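Local coordinates for T-lymphoma invasion and metastasis-inducing protein 1 (PDB 4K2P), which probably acts in signalling, its PH and coiled-coil region binding phosphoinositides and partner proteins such as Par-3, at residues A[8-13]-A[110-115]; A[15-20]-A[32-37]; A[132-137]-A[200-205]; A[153-158]-A[176-181]. The protein carries 5 engineered substitutions. One frame throughout, in Å; residues are numbered along the deposited sequence.

Contact 1 of 4, residues A[8-13]-A[110-115]; sequences VRKAGA and ENWITA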
loop_
_atom_site.group_PDB
_atom_site.type_symbol
_atom_site.label_atom_id
_atom_site.label_comp_id
_atom_site.label_asym_id
_atom_site.label_seq_id
_atom_site.Cartn_x
_atom_site.Cartn_y
_atom_site.Cartn_z
ATOM N N VAL A 8 -4.553 -19.471 -11.692
ATOM C CA VAL A 8 -4.348 -19.157 -10.276
ATOM C C VAL A 8 -2.857 -19.073 -9.950
ATOM O O VAL A 8 -2.123 -20.035 -10.130
ATOM C CB VAL A 8 -5.023 -20.225 -9.377
ATOM C CG1 VAL A 8 -4.683 -20.019 -7.907
ATOM C CG2 VAL A 8 -6.530 -20.185 -9.559
ATOM N N ARG A 9 -2.424 -17.925 -9.436
ATOM C CA ARG A 9 -1.033 -17.730 -9.052
ATOM C C ARG A 9 -0.787 -18.294 -7.658
ATOM O O ARG A 9 0.262 -18.870 -7.385
ATOM C CB ARG A 9 -0.652 -16.243 -9.106
ATOM C CG ARG A 9 0.810 -15.965 -8.763
ATOM C CD ARG A 9 1.101 -14.464 -8.713
ATOM N NE ARG A 9 1.043 -13.826 -10.035
ATOM C CZ ARG A 9 2.089 -13.599 -10.826
ATOM N NH1 ARG A 9 3.310 -13.954 -10.453
ATOM N NH2 ARG A 9 1.913 -13.012 -12.005
ATOM N N LYS A 10 -1.769 -18.120 -6.786
ATOM C CA LYS A 10 -1.671 -18.538 -5.388
ATOM C C LYS A 10 -3.074 -18.643 -4.809
ATOM O O LYS A 10 -3.900 -17.772 -5.039
ATOM C CB LYS A 10 -0.834 -17.539 -4.574
ATOM C CG LYS A 10 -0.725 -17.837 -3.086
ATOM C CD LYS A 10 0.136 -19.054 -2.837
ATOM C CE LYS A 10 0.428 -19.253 -1.356
ATOM N NZ LYS A 10 1.122 -20.547 -1.162
ATOM N N ALA A 11 -3.339 -19.700 -4.048
ATOM C CA ALA A 11 -4.638 -19.859 -3.401
ATOM C C ALA A 11 -4.485 -20.605 -2.076
ATOM O O ALA A 11 -3.648 -21.492 -1.961
ATOM C CB ALA A 11 -5.600 -20.595 -4.323
ATOM N N GLY A 12 -5.292 -20.244 -1.080
ATOM C CA GLY A 12 -5.233 -20.907 0.208
ATOM C C GLY A 12 -6.322 -20.449 1.158
ATOM O O GLY A 12 -6.977 -19.447 0.925
ATOM N N ALA A 13 -6.502 -21.193 2.237
ATOM C CA ALA A 13 -7.474 -20.859 3.256
ATOM C C ALA A 13 -6.891 -19.796 4.187
ATOM O O ALA A 13 -5.812 -19.977 4.739
ATOM C CB ALA A 13 -7.872 -22.104 4.030
ATOM N N GLU A 110 5.100 -15.266 3.968
ATOM C CA GLU A 110 6.047 -14.712 3.013
ATOM C C GLU A 110 5.659 -15.097 1.593
ATOM O O GLU A 110 5.869 -14.334 0.664
ATOM C CB GLU A 110 7.468 -15.198 3.307
ATOM C CG GLU A 110 8.144 -14.514 4.484
ATOM C CD GLU A 110 9.377 -15.269 4.972
ATOM O OE1 GLU A 110 9.713 -16.318 4.380
ATOM O OE2 GLU A 110 10.017 -14.807 5.941
ATOM N N ASN A 111 5.089 -16.282 1.423
ATOM C CA ASN A 111 4.670 -16.722 0.099
ATOM C C ASN A 111 3.497 -15.905 -0.430
ATOM O O ASN A 111 3.418 -15.630 -1.623
ATOM C CB ASN A 111 4.315 -18.208 0.115
ATOM C CG ASN A 111 5.542 -19.093 0.143
ATOM O OD1 ASN A 111 6.633 -18.674 -0.251
ATOM N ND2 ASN A 111 5.371 -20.328 0.604
ATOM N N TRP A 112 2.585 -15.523 0.458
ATOM C CA TRP A 112 1.449 -14.695 0.072
ATOM C C TRP A 112 1.937 -13.296 -0.304
ATOM O O TRP A 112 1.478 -12.718 -1.289
ATOM C CB TRP A 112 0.415 -14.626 1.201
ATOM C CG TRP A 112 -0.626 -15.703 1.128
ATOM C CD1 TRP A 112 -0.752 -16.802 1.948
ATOM C CD2 TRP A 112 -1.686 -15.797 0.171
ATOM N NE1 TRP A 112 -1.830 -17.568 1.547
ATOM C CE2 TRP A 112 -2.420 -16.969 0.464
ATOM C CE3 TRP A 112 -2.090 -15.002 -0.905
ATOM C CZ2 TRP A 112 -3.531 -17.357 -0.278
ATOM C CZ3 TRP A 112 -3.191 -15.400 -1.644
ATOM C CH2 TRP A 112 -3.900 -16.560 -1.325
ATOM N N ILE A 113 2.879 -12.760 0.466
ATOM C CA ILE A 113 3.404 -11.432 0.181
ATOM C C ILE A 113 4.096 -11.452 -1.177
ATOM O O ILE A 113 3.917 -10.550 -1.989
ATOM C CB ILE A 113 4.379 -10.952 1.280
ATOM C CG1 ILE A 113 3.593 -10.643 2.558
ATOM C CG2 ILE A 113 5.131 -9.698 0.824
ATOM C CD1 ILE A 113 4.429 -10.187 3.722
ATOM N N THR A 114 4.846 -12.514 -1.432
ATOM C CA THR A 114 5.591 -12.654 -2.670
ATOM C C THR A 114 4.644 -12.754 -3.855
ATOM O O THR A 114 4.861 -12.104 -4.870
ATOM C CB THR A 114 6.504 -13.880 -2.621
ATOM O OG1 THR A 114 7.562 -13.628 -1.694
ATOM C CG2 THR A 114 7.120 -14.183 -3.981
ATOM N N ALA A 115 3.577 -13.532 -3.713
ATOM C CA ALA A 115 2.653 -13.768 -4.818
ATOM C C ALA A 115 1.879 -12.499 -5.170
ATOM O O ALA A 115 1.690 -12.187 -6.345
ATOM C CB ALA A 115 1.692 -14.891 -4.480
#

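Contact 2 of 4, residues A[15-20]-A[32-37]; sequences AVKNFL and TRRKWK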
loop_
_atom_site.group_PDB
_atom_site.type_symbol
_atom_site.label_atom_id
_atom_site.label_comp_id
_atom_site.label_asym_id
_atom_site.label_seq_id
_atom_site.Cartn_x
_atom_site.Cartn_y
_atom_site.Cartn_z
ATOM N N ALA A 15 -7.974 -16.634 7.248
ATOM C CA ALA A 15 -8.895 -15.837 8.045
ATOM C C ALA A 15 -8.756 -14.400 7.553
ATOM O O ALA A 15 -7.656 -13.964 7.228
ATOM C CB ALA A 15 -8.587 -15.946 9.525
ATOM N N VAL A 16 -9.866 -13.673 7.486
ATOM C CA VAL A 16 -9.906 -12.359 6.840
ATOM C C VAL A 16 -10.768 -11.404 7.648
ATOM O O VAL A 16 -11.777 -11.802 8.236
ATOM C CB VAL A 16 -10.457 -12.439 5.407
ATOM C CG1 VAL A 16 -10.374 -11.075 4.721
ATOM C CG2 VAL A 16 -9.687 -13.490 4.593
ATOM N N LYS A 17 -10.358 -10.140 7.671
ATOM C CA LYS A 17 -11.017 -9.115 8.456
ATOM C C LYS A 17 -10.833 -7.769 7.758
ATOM O O LYS A 17 -9.706 -7.394 7.476
ATOM C CB LYS A 17 -10.399 -9.104 9.849
ATOM C CG LYS A 17 -11.002 -8.191 10.857
ATOM C CD LYS A 17 -10.335 -8.478 12.182
ATOM C CE LYS A 17 -10.865 -7.615 13.281
ATOM N NZ LYS A 17 -10.798 -8.332 14.580
ATOM N N ASN A 18 -11.907 -7.045 7.467
ATOM C CA ASN A 18 -11.753 -5.675 6.963
ATOM C C ASN A 18 -11.100 -4.788 8.018
ATOM O O ASN A 18 -11.415 -4.891 9.196
ATOM C CB ASN A 18 -13.093 -5.091 6.537
ATOM C CG ASN A 18 -13.708 -5.842 5.377
ATOM O OD1 ASN A 18 -13.006 -6.455 4.581
ATOM N ND2 ASN A 18 -15.021 -5.768 5.258
ATOM N N PHE A 19 -10.192 -3.921 7.586
ATOM C CA PHE A 19 -9.340 -3.176 8.504
ATOM C C PHE A 19 -9.518 -1.653 8.378
ATOM O O PHE A 19 -9.833 -0.978 9.359
ATOM C CB PHE A 19 -7.882 -3.570 8.268
ATOM C CG PHE A 19 -6.927 -2.972 9.254
ATOM C CD1 PHE A 19 -7.195 -3.017 10.612
ATOM C CD2 PHE A 19 -5.747 -2.389 8.829
ATOM C CE1 PHE A 19 -6.319 -2.469 11.525
ATOM C CE2 PHE A 19 -4.866 -1.846 9.734
ATOM C CZ PHE A 19 -5.150 -1.884 11.085
ATOM N N LEU A 20 -9.297 -1.124 7.178
ATOM C CA LEU A 20 -9.556 0.285 6.874
ATOM C C LEU A 20 -10.500 0.346 5.678
ATOM O O LEU A 20 -10.499 -0.555 4.842
ATOM C CB LEU A 20 -8.261 1.038 6.579
ATOM C CG LEU A 20 -7.229 1.002 7.703
ATOM C CD1 LEU A 20 -5.888 1.526 7.246
ATOM C CD2 LEU A 20 -7.735 1.803 8.905
ATOM N N THR A 32 -15.576 -1.431 11.279
ATOM C CA THR A 32 -16.288 -1.796 12.499
ATOM C C THR A 32 -15.547 -2.899 13.255
ATOM O O THR A 32 -14.876 -3.735 12.646
ATOM C CB THR A 32 -17.722 -2.271 12.176
ATOM O OG1 THR A 32 -18.412 -1.248 11.450
ATOM C CG2 THR A 32 -18.499 -2.593 13.441
ATOM N N ARG A 33 -15.651 -2.881 14.583
ATOM C CA ARG A 33 -15.176 -3.990 15.405
ATOM C C ARG A 33 -15.950 -5.235 15.006
ATOM O O ARG A 33 -17.180 -5.217 14.979
ATOM C CB ARG A 33 -15.351 -3.692 16.896
ATOM N N ARG A 34 -15.237 -6.314 14.702
ATOM C CA ARG A 34 -15.847 -7.480 14.066
ATOM C C ARG A 34 -15.000 -8.734 14.201
ATOM O O ARG A 34 -13.826 -8.677 14.565
ATOM C CB ARG A 34 -16.085 -7.218 12.585
ATOM C CG ARG A 34 -14.805 -7.255 11.760
ATOM C CD ARG A 34 -15.081 -6.899 10.324
ATOM N NE ARG A 34 -15.644 -5.560 10.201
ATOM C CZ ARG A 34 -16.194 -5.091 9.089
ATOM N NH1 ARG A 34 -16.259 -5.859 8.007
ATOM N NH2 ARG A 34 -16.682 -3.858 9.058
ATOM N N LYS A 35 -15.598 -9.870 13.863
ATOM C CA LYS A 35 -14.900 -11.136 13.962
ATOM C C LYS A 35 -14.182 -11.419 12.652
ATOM O O LYS A 35 -14.500 -10.845 11.607
ATOM C CB LYS A 35 -15.870 -12.286 14.260
ATOM C CG LYS A 35 -16.623 -12.192 15.581
ATOM C CD LYS A 35 -17.324 -13.511 15.887
ATOM C CE LYS A 35 -17.878 -13.557 17.306
ATOM N NZ LYS A 35 -19.038 -12.648 17.522
ATOM N N TRP A 36 -13.184 -12.288 12.737
ATOM C CA TRP A 36 -12.529 -12.851 11.576
ATOM C C TRP A 36 -13.512 -13.789 10.885
ATOM O O TRP A 36 -14.382 -14.360 11.543
ATOM C CB TRP A 36 -11.269 -13.606 11.989
ATOM C CG TRP A 36 -10.187 -12.744 12.565
ATOM C CD1 TRP A 36 -10.064 -12.333 13.862
ATOM C CD2 TRP A 36 -9.040 -12.235 11.875
ATOM N NE1 TRP A 36 -8.928 -11.573 14.014
ATOM C CE2 TRP A 36 -8.278 -11.504 12.808
ATOM C CE3 TRP A 36 -8.587 -12.320 10.554
ATOM C CZ2 TRP A 36 -7.095 -10.861 12.465
ATOM C CZ3 TRP A 36 -7.415 -11.683 10.214
ATOM C CH2 TRP A 36 -6.681 -10.962 11.163
ATOM N N LYS A 37 -13.390 -13.921 9.565
ATOM C CA LYS A 37 -14.172 -14.891 8.790
ATOM C C LYS A 37 -13.215 -15.666 7.890
ATOM O O LYS A 37 -12.263 -15.095 7.374
ATOM C CB LYS A 37 -15.242 -14.198 7.942
ATOM C CG LYS A 37 -16.488 -13.773 8.710
ATOM C CD LYS A 37 -17.531 -13.131 7.791
ATOM C CE LYS A 37 -18.171 -14.134 6.828
ATOM N NZ LYS A 37 -19.159 -15.021 7.509
HETATM O O HOH W 1 -11.688 -4.157 11.729
#

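Contact 3 of 4, residues A[132-137]-A[200-205]; sequences DTLRLL and ASLQGG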
loop_
_atom_site.group_PDB
_atom_site.type_symbol
_atom_site.label_atom_id
_atom_site.label_comp_id
_atom_site.label_asym_id
_atom_site.label_seq_id
_atom_site.Cartn_x
_atom_site.Cartn_y
_atom_site.Cartn_z
ATOM N N ASP A 132 10.457 -6.677 -19.923
ATOM C CA ASP A 132 11.358 -6.811 -18.786
ATOM C C ASP A 132 10.765 -6.165 -17.534
ATOM O O ASP A 132 10.924 -4.965 -17.313
ATOM C CB ASP A 132 12.704 -6.161 -19.101
ATOM C CG ASP A 132 13.785 -6.531 -18.098
ATOM O OD1 ASP A 132 13.466 -7.052 -17.011
ATOM O OD2 ASP A 132 14.962 -6.232 -18.375
ATOM N N THR A 133 10.098 -6.960 -16.710
ATOM C CA THR A 133 9.432 -6.416 -15.535
ATOM C C THR A 133 10.459 -5.849 -14.547
ATOM O O THR A 133 10.269 -4.761 -14.009
ATOM C CB THR A 133 8.563 -7.479 -14.840
ATOM O OG1 THR A 133 7.543 -7.918 -15.743
ATOM C CG2 THR A 133 7.903 -6.908 -13.587
ATOM N N LEU A 134 11.541 -6.587 -14.323
ATOM C CA LEU A 134 12.592 -6.161 -13.399
ATOM C C LEU A 134 13.218 -4.827 -13.800
ATOM O O LEU A 134 13.374 -3.933 -12.973
ATOM C CB LEU A 134 13.679 -7.230 -13.311
ATOM C CG LEU A 134 14.133 -7.565 -11.893
ATOM C CD1 LEU A 134 13.068 -8.391 -11.188
ATOM C CD2 LEU A 134 15.471 -8.287 -11.899
ATOM N N ARG A 135 13.583 -4.695 -15.069
ATOM C CA ARG A 135 14.169 -3.458 -15.570
ATOM C C ARG A 135 13.214 -2.290 -15.434
ATOM O O ARG A 135 13.629 -1.185 -15.100
ATOM C CB ARG A 135 14.592 -3.626 -17.027
ATOM C CG ARG A 135 15.013 -2.336 -17.722
ATOM C CD ARG A 135 15.611 -2.655 -19.079
ATOM N NE ARG A 135 16.753 -3.554 -18.938
ATOM C CZ ARG A 135 18.007 -3.151 -18.737
ATOM N NH1 ARG A 135 18.307 -1.858 -18.703
ATOM N NH2 ARG A 135 18.973 -4.046 -18.604
ATOM N N LEU A 136 11.933 -2.532 -15.687
ATOM C CA LEU A 136 10.949 -1.467 -15.592
ATOM C C LEU A 136 10.832 -0.973 -14.157
ATOM O O LEU A 136 10.731 0.228 -13.929
ATOM C CB LEU A 136 9.582 -1.932 -16.096
ATOM C CG LEU A 136 8.451 -0.927 -15.840
ATOM C CD1 LEU A 136 8.674 0.370 -16.610
ATOM C CD2 LEU A 136 7.113 -1.538 -16.204
ATOM N N LEU A 137 10.848 -1.894 -13.197
ATOM C CA LEU A 137 10.719 -1.525 -11.789
ATOM C C LEU A 137 11.879 -0.642 -11.349
ATOM O O LEU A 137 11.675 0.363 -10.674
ATOM C CB LEU A 137 10.658 -2.767 -10.900
ATOM C CG LEU A 137 9.382 -3.602 -10.932
ATOM C CD1 LEU A 137 9.536 -4.791 -9.996
ATOM C CD2 LEU A 137 8.155 -2.780 -10.568
ATOM N N ALA A 200 11.761 -6.368 -4.611
ATOM C CA ALA A 200 12.310 -7.296 -3.631
ATOM C C ALA A 200 11.644 -8.658 -3.772
ATOM O O ALA A 200 12.288 -9.700 -3.652
ATOM C CB ALA A 200 12.126 -6.753 -2.230
ATOM N N SER A 201 10.348 -8.637 -4.047
ATOM C CA SER A 201 9.577 -9.858 -4.160
ATOM C C SER A 201 10.006 -10.660 -5.387
ATOM O O SER A 201 10.008 -11.886 -5.349
ATOM C CB SER A 201 8.083 -9.535 -4.200
ATOM O OG SER A 201 7.625 -9.144 -2.908
ATOM N N LEU A 202 10.356 -9.982 -6.478
ATOM C CA LEU A 202 10.863 -10.683 -7.653
ATOM C C LEU A 202 12.292 -11.195 -7.451
ATOM O O LEU A 202 12.631 -12.270 -7.930
ATOM C CB LEU A 202 10.815 -9.788 -8.891
ATOM C CG LEU A 202 9.449 -9.440 -9.486
ATOM C CD1 LEU A 202 9.645 -8.557 -10.705
ATOM C CD2 LEU A 202 8.659 -10.684 -9.864
ATOM N N GLN A 203 13.122 -10.443 -6.730
ATOM C CA GLN A 203 14.529 -10.815 -6.558
ATOM C C GLN A 203 14.779 -11.670 -5.318
ATOM O O GLN A 203 15.920 -12.030 -5.023
ATOM C CB GLN A 203 15.404 -9.569 -6.469
ATOM C CG GLN A 203 15.469 -8.745 -7.735
ATOM C CD GLN A 203 16.252 -7.472 -7.531
ATOM O OE1 GLN A 203 16.251 -6.904 -6.438
ATOM N NE2 GLN A 203 16.941 -7.023 -8.573
ATOM N N GLY A 204 13.715 -12.000 -4.596
ATOM C CA GLY A 204 13.845 -12.761 -3.370
ATOM C C GLY A 204 14.608 -12.041 -2.270
ATOM O O GLY A 204 15.059 -12.676 -1.317
ATOM N N GLY A 205 14.754 -10.723 -2.390
ATOM C CA GLY A 205 15.472 -9.938 -1.395
ATOM C C GLY A 205 14.569 -9.501 -0.254
ATOM O O GLY A 205 13.378 -9.799 -0.253
#

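Contact 4 of 4, residues A[153-158]-A[176-181]; sequences KLKKMG and DQIFVW. Engineered in segment 153-158: L154 (natural residue Met).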
loop_
_atom_site.group_PDB
_atom_site.type_symbol
_atom_site.label_atom_id
_atom_site.label_comp_id
_atom_site.label_asym_id
_atom_site.label_seq_id
_atom_site.Cartn_x
_atom_site.Cartn_y
_atom_site.Cartn_z
ATOM N N LYS A 153 14.496 19.822 -2.997
ATOM C CA LYS A 153 15.315 20.997 -3.224
ATOM C C LYS A 153 14.455 22.244 -3.364
ATOM O O LYS A 153 14.808 23.303 -2.863
ATOM C CB LYS A 153 16.180 20.790 -4.459
ATOM C CG LYS A 153 17.372 19.893 -4.189
ATOM C CD LYS A 153 18.123 19.554 -5.461
ATOM C CE LYS A 153 19.365 18.740 -5.154
ATOM N NZ LYS A 153 20.057 18.314 -6.396
ATOM N N LEU A 154 13.326 22.109 -4.049
ATOM C CA LEU A 154 12.411 23.220 -4.246
ATOM C C LEU A 154 11.823 23.625 -2.903
ATOM O O LEU A 154 11.726 24.812 -2.593
ATOM C CB LEU A 154 11.313 22.854 -5.249
ATOM C CG LEU A 154 11.763 22.770 -6.709
ATOM C CD1 LEU A 154 10.748 22.008 -7.570
ATOM C CD2 LEU A 154 11.988 24.171 -7.279
ATOM N N LYS A 155 11.471 22.641 -2.085
ATOM C CA LYS A 155 10.896 22.904 -0.773
ATOM C C LYS A 155 11.909 23.598 0.142
ATOM O O LYS A 155 11.558 24.493 0.915
ATOM C CB LYS A 155 10.402 21.593 -0.146
ATOM C CG LYS A 155 9.805 21.733 1.252
ATOM C CD LYS A 155 9.241 20.411 1.739
ATOM C CE LYS A 155 8.743 20.494 3.162
ATOM N NZ LYS A 155 9.826 20.181 4.140
ATOM N N LYS A 156 13.171 23.193 0.046
ATOM C CA LYS A 156 14.231 23.780 0.864
ATOM C C LYS A 156 14.447 25.249 0.463
ATOM O O LYS A 156 14.610 26.128 1.313
ATOM C CB LYS A 156 15.510 22.951 0.705
ATOM C CG LYS A 156 16.715 23.396 1.506
ATOM C CD LYS A 156 17.813 22.343 1.376
ATOM C CE LYS A 156 19.161 22.833 1.876
ATOM N NZ LYS A 156 20.198 21.771 1.727
ATOM N N MET A 157 14.426 25.498 -0.839
ATOM C CA MET A 157 14.516 26.846 -1.387
ATOM C C MET A 157 13.353 27.711 -0.917
ATOM O O MET A 157 13.541 28.851 -0.513
ATOM C CB MET A 157 14.552 26.787 -2.915
ATOM C CG MET A 157 14.472 28.140 -3.605
ATOM S SD MET A 157 14.740 27.989 -5.377
ATOM C CE MET A 157 16.530 28.129 -5.437
ATOM N N GLY A 158 12.150 27.156 -0.964
ATOM C CA GLY A 158 10.952 27.853 -0.536
ATOM C C GLY A 158 11.009 28.263 0.922
ATOM O O GLY A 158 10.678 29.393 1.278
ATOM N N ASP A 176 1.871 27.841 0.774
ATOM C CA ASP A 176 1.053 26.873 0.033
ATOM C C ASP A 176 1.922 25.882 -0.725
ATOM O O ASP A 176 1.658 24.679 -0.713
ATOM C CB ASP A 176 0.128 27.571 -0.968
ATOM C CG ASP A 176 -1.058 28.252 -0.310
ATOM O OD1 ASP A 176 -1.400 27.907 0.840
ATOM O OD2 ASP A 176 -1.643 29.151 -0.953
ATOM N N GLN A 177 2.957 26.388 -1.388
ATOM C CA GLN A 177 3.813 25.535 -2.198
ATOM C C GLN A 177 4.606 24.564 -1.351
ATOM O O GLN A 177 4.790 23.419 -1.747
ATOM C CB GLN A 177 4.766 26.359 -3.043
ATOM C CG GLN A 177 4.126 26.943 -4.272
ATOM C CD GLN A 177 5.074 27.839 -5.020
ATOM O OE1 GLN A 177 5.674 28.730 -4.436
ATOM N NE2 GLN A 177 5.244 27.587 -6.306
ATOM N N ILE A 178 5.058 25.010 -0.185
ATOM C CA ILE A 178 5.809 24.148 0.716
ATOM C C ILE A 178 4.924 22.964 1.115
ATOM O O ILE A 178 5.367 21.808 1.125
ATOM C CB ILE A 178 6.301 24.938 1.948
ATOM C CG1 ILE A 178 7.425 25.883 1.522
ATOM C CG2 ILE A 178 6.806 24.009 3.057
ATOM C CD1 ILE A 178 7.709 26.991 2.503
ATOM N N PHE A 179 3.653 23.239 1.386
ATOM C CA PHE A 179 2.740 22.175 1.779
ATOM C C PHE A 179 2.394 21.273 0.595
ATOM O O PHE A 179 2.150 20.080 0.793
ATOM C CB PHE A 179 1.474 22.757 2.411
ATOM C CG PHE A 179 1.719 23.477 3.725
ATOM C CD1 PHE A 179 2.867 23.237 4.475
ATOM C CD2 PHE A 179 0.791 24.375 4.212
ATOM C CE1 PHE A 179 3.087 23.893 5.674
ATOM C CE2 PHE A 179 1.001 25.035 5.416
ATOM C CZ PHE A 179 2.152 24.788 6.151
ATOM N N VAL A 180 2.382 21.820 -0.623
ATOM C CA VAL A 180 2.187 20.996 -1.825
ATOM C C VAL A 180 3.363 20.041 -1.981
ATOM O O VAL A 180 3.177 18.857 -2.244
ATOM C CB VAL A 180 2.033 21.845 -3.121
ATOM C CG1 VAL A 180 2.135 20.977 -4.379
ATOM C CG2 VAL A 180 0.704 22.575 -3.125
ATOM N N TRP A 181 4.573 20.559 -1.808
ATOM C CA TRP A 181 5.781 19.764 -1.970
ATOM C C TRP A 181 5.874 18.690 -0.889
ATOM O O TRP A 181 6.342 17.577 -1.132
ATOM C CB TRP A 181 7.021 20.651 -1.933
ATOM C CG TRP A 181 7.226 21.460 -3.188
ATOM C CD1 TRP A 181 7.137 21.017 -4.485
ATOM C CD2 TRP A 181 7.576 22.843 -3.260
ATOM N NE1 TRP A 181 7.406 22.048 -5.353
ATOM C CE2 TRP A 181 7.676 23.179 -4.629
ATOM C CE3 TRP A 181 7.811 23.836 -2.302
ATOM C CZ2 TRP A 181 7.997 24.465 -5.058
ATOM C CZ3 TRP A 181 8.126 25.107 -2.729
ATOM C CH2 TRP A 181 8.219 25.412 -4.098
#

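Contact 1 of 4, residues A[8-13]-A[110-115]
The W112 indole carries K10 on one face and the backbone of G12 at its rim. K10 CG stands over the six-membered ring, 3.6 Å from its centroid and only 6° off the normal, which is a CH-pi contact. At the edge, CA of G12 lies in the ring plane, and its amide N approaches W112 CZ2 to 3.5 Å. The strand backbone at G12 thus meets the indole rim.

K10 reaches the ring because CG stands anti to its backbone N and the chain then bends at chi2 (71°), which carries CE across to the pyrrole side, 4.0 Å from W112 NE1. Its ammonium is too far for more than a weak cation-pi attraction, at 5.2 Å from NZ to the centroid of the five-membered ring; the stronger partner of NZ is E108, in a salt bridge one turn before W112. Nearer the backbone, K10 CB rests on A115 CB at 3.7 Å. R9 adds the margin, its CD lying 3.3 Å from A115 O. Replacing W112 by an alanine would probably leave the aliphatic part of K10 without its platform and open a gap beside G12.

No hydrogen bond crosses the contact, so van der Waals packing, with the CH-pi contact, joins strand 10-13 to helix 110-115, whose axes approach to 9.5 Å at 143°. In this PH domain the C-terminal helix 106-128 packs against the sheet: W112 also meets the ring of F89, while R9, K10 and G12 bond through their backbones to strand 37-44.

Contact 2 of 4, residues A[15-20]-A[32-37]
Two backbone hydrogen bonds tie V16 to K37 as an antiparallel hydrogen-bonded pair. V16 N donates to K37 O at 2.8 Å with N-H...O bent to 139°, whereas K37 N returns to V16 O at 3.0 Å and a straighter 165°. A third bond comes from a side chain: K17 NZ donates to R34 O at 3.0 Å, nearly along the C=O axis, and fastens the loop leading into strand 37-44.

The same lysine also forms the packing. CG of K17 is anti to the backbone N (chi1 -175°), and the chain, extended as far as CE, crosses the W36 indole at about a right angle, with CD 3.8 Å from the centroid of the five-membered ring over one face. V16 N lies in the ring plane at the edge. A15 CB touches W36 CE3 at 3.8 Å, on the side of the plane opposite K17. A glycine in place of W36 would probably strip K17 of the surface its methylenes lie on, leaving its chain freer to turn.

Farther out, R34 lays its guanidinium over N18, with N18 CB at one face, 3.6 Å from R34 NH1. NE of R34 donates to T32 O, which helps to hold the guanidinium. A water donates to N18 O at 2.7 Å and, weakly, to T32 O.

V16 also touches F101 on strand 98-102, the neighbour on the other side of strand 10-23. The V16-K37 pair begins the pairing of strands 37-44 and 10-23 in the PH-domain sheet, and a classic beta bulge follows where F19 and L20 both face A98.

Contact 3 of 4, residues A[132-137]-A[200-205]
T133, in the first turn of helix 133-161, meets L202 through its methyl group: CG2 is anti to the backbone N and touches L202 CD1 at 3.7 Å, the two side chains crossing at about a right angle. Just before it, D132 is the N-cap of the helix, its OD1 accepting from R135 N at 3.1 Å, while OD2 takes R135 NE in a salt bridge.

L134 makes the closest approach. Its chi1 of -134° is not staggered, and it slides past L202 in the opposite direction, bringing CD1 to 3.5 Å from L202 CD1, a tight pair to be read with caution. The other branch, CD2, lies 3.8 Å from Q203 NE2. One turn on, L137 closes the cluster, its CD1 coming to 3.8 Å from L202 CD1. Three residues of one helix face thus meet L202 CD1, with no hydrogen bond between the segments.

The contact joins the beginning of helix 133-161 to the end of helix 168-203, at the open end of this antiparallel pair, where G204 leaves helical geometry with positive phi. Helix 106-128 touches both: T133 touches A125, L202 touches S118, and S201 OG bonds to H117.

Contact 4 of 4, residues A[153-158]-A[176-181]
Helices 153-158 and 176-181 run antiparallel, their axes 9.3 Å apart at closest approach and 154° apart in direction, and K155 and I178 bring their CA atoms to 5.4 Å. They belong to the two long helices of the CC-Ex region, which pair as an antiparallel helical hairpin, the coiled-coil part of the protein.

W181 contributes the largest share of the buried surface. Its indole lies flat against the opposite helix, with L154 and the backbone N of K155 over one face. L154 CB is 4.0 Å from the centroid of the six-membered ring, 25° off the normal, a CH-pi contact offset toward the rim. The backbone takes part as well, since L154 O comes to 3.6 Å from W181 CZ3. On the opposite face lies Q177 CB, of W181's own helix, so the indole is sandwiched between the two helices. Position 154 holds an engineered leucine, methionine being the natural residue; its CD1 extends the contact toward W181 NE1, 4.0 Å away, on the same face.

K155 lies along the seam. With CG anti to the backbone N (chi1 179°), its methylenes cross I178 at about a right angle, CE being 4.0 Å from I178 CG2, and CB meets W181 CB. The ammonium leads away toward E159, a long and weak ion pair.

G158 sits where a side chain would be cramped between W181 and I178. Its bare backbone instead lets the tip of the isoleucine approach, with I178 CD1 3.9 Å from G158 C.

In the fold
Contacts 1 and 2 share strand 10-23 of the PH domain, their centres about 20 Å apart: one joins the strand to helix 106-128, the other to the loop leading into strand 37-44. Contacts 3 and 4 both lie between the same two long helices, 133-161 and 168-203, with centres about 32 Å apart. The domains meet beside contact 3, where T114 CG2 of contact 1 packs on S201 O at 3.9 Å. Contact 4 lies remote from both PH contacts, about 41 Å from contact 1 and 40 Å from contact 2, centre to centre. Bound calcium ions lie about 5 Å from the T133 side chain and 8 Å from that of W181.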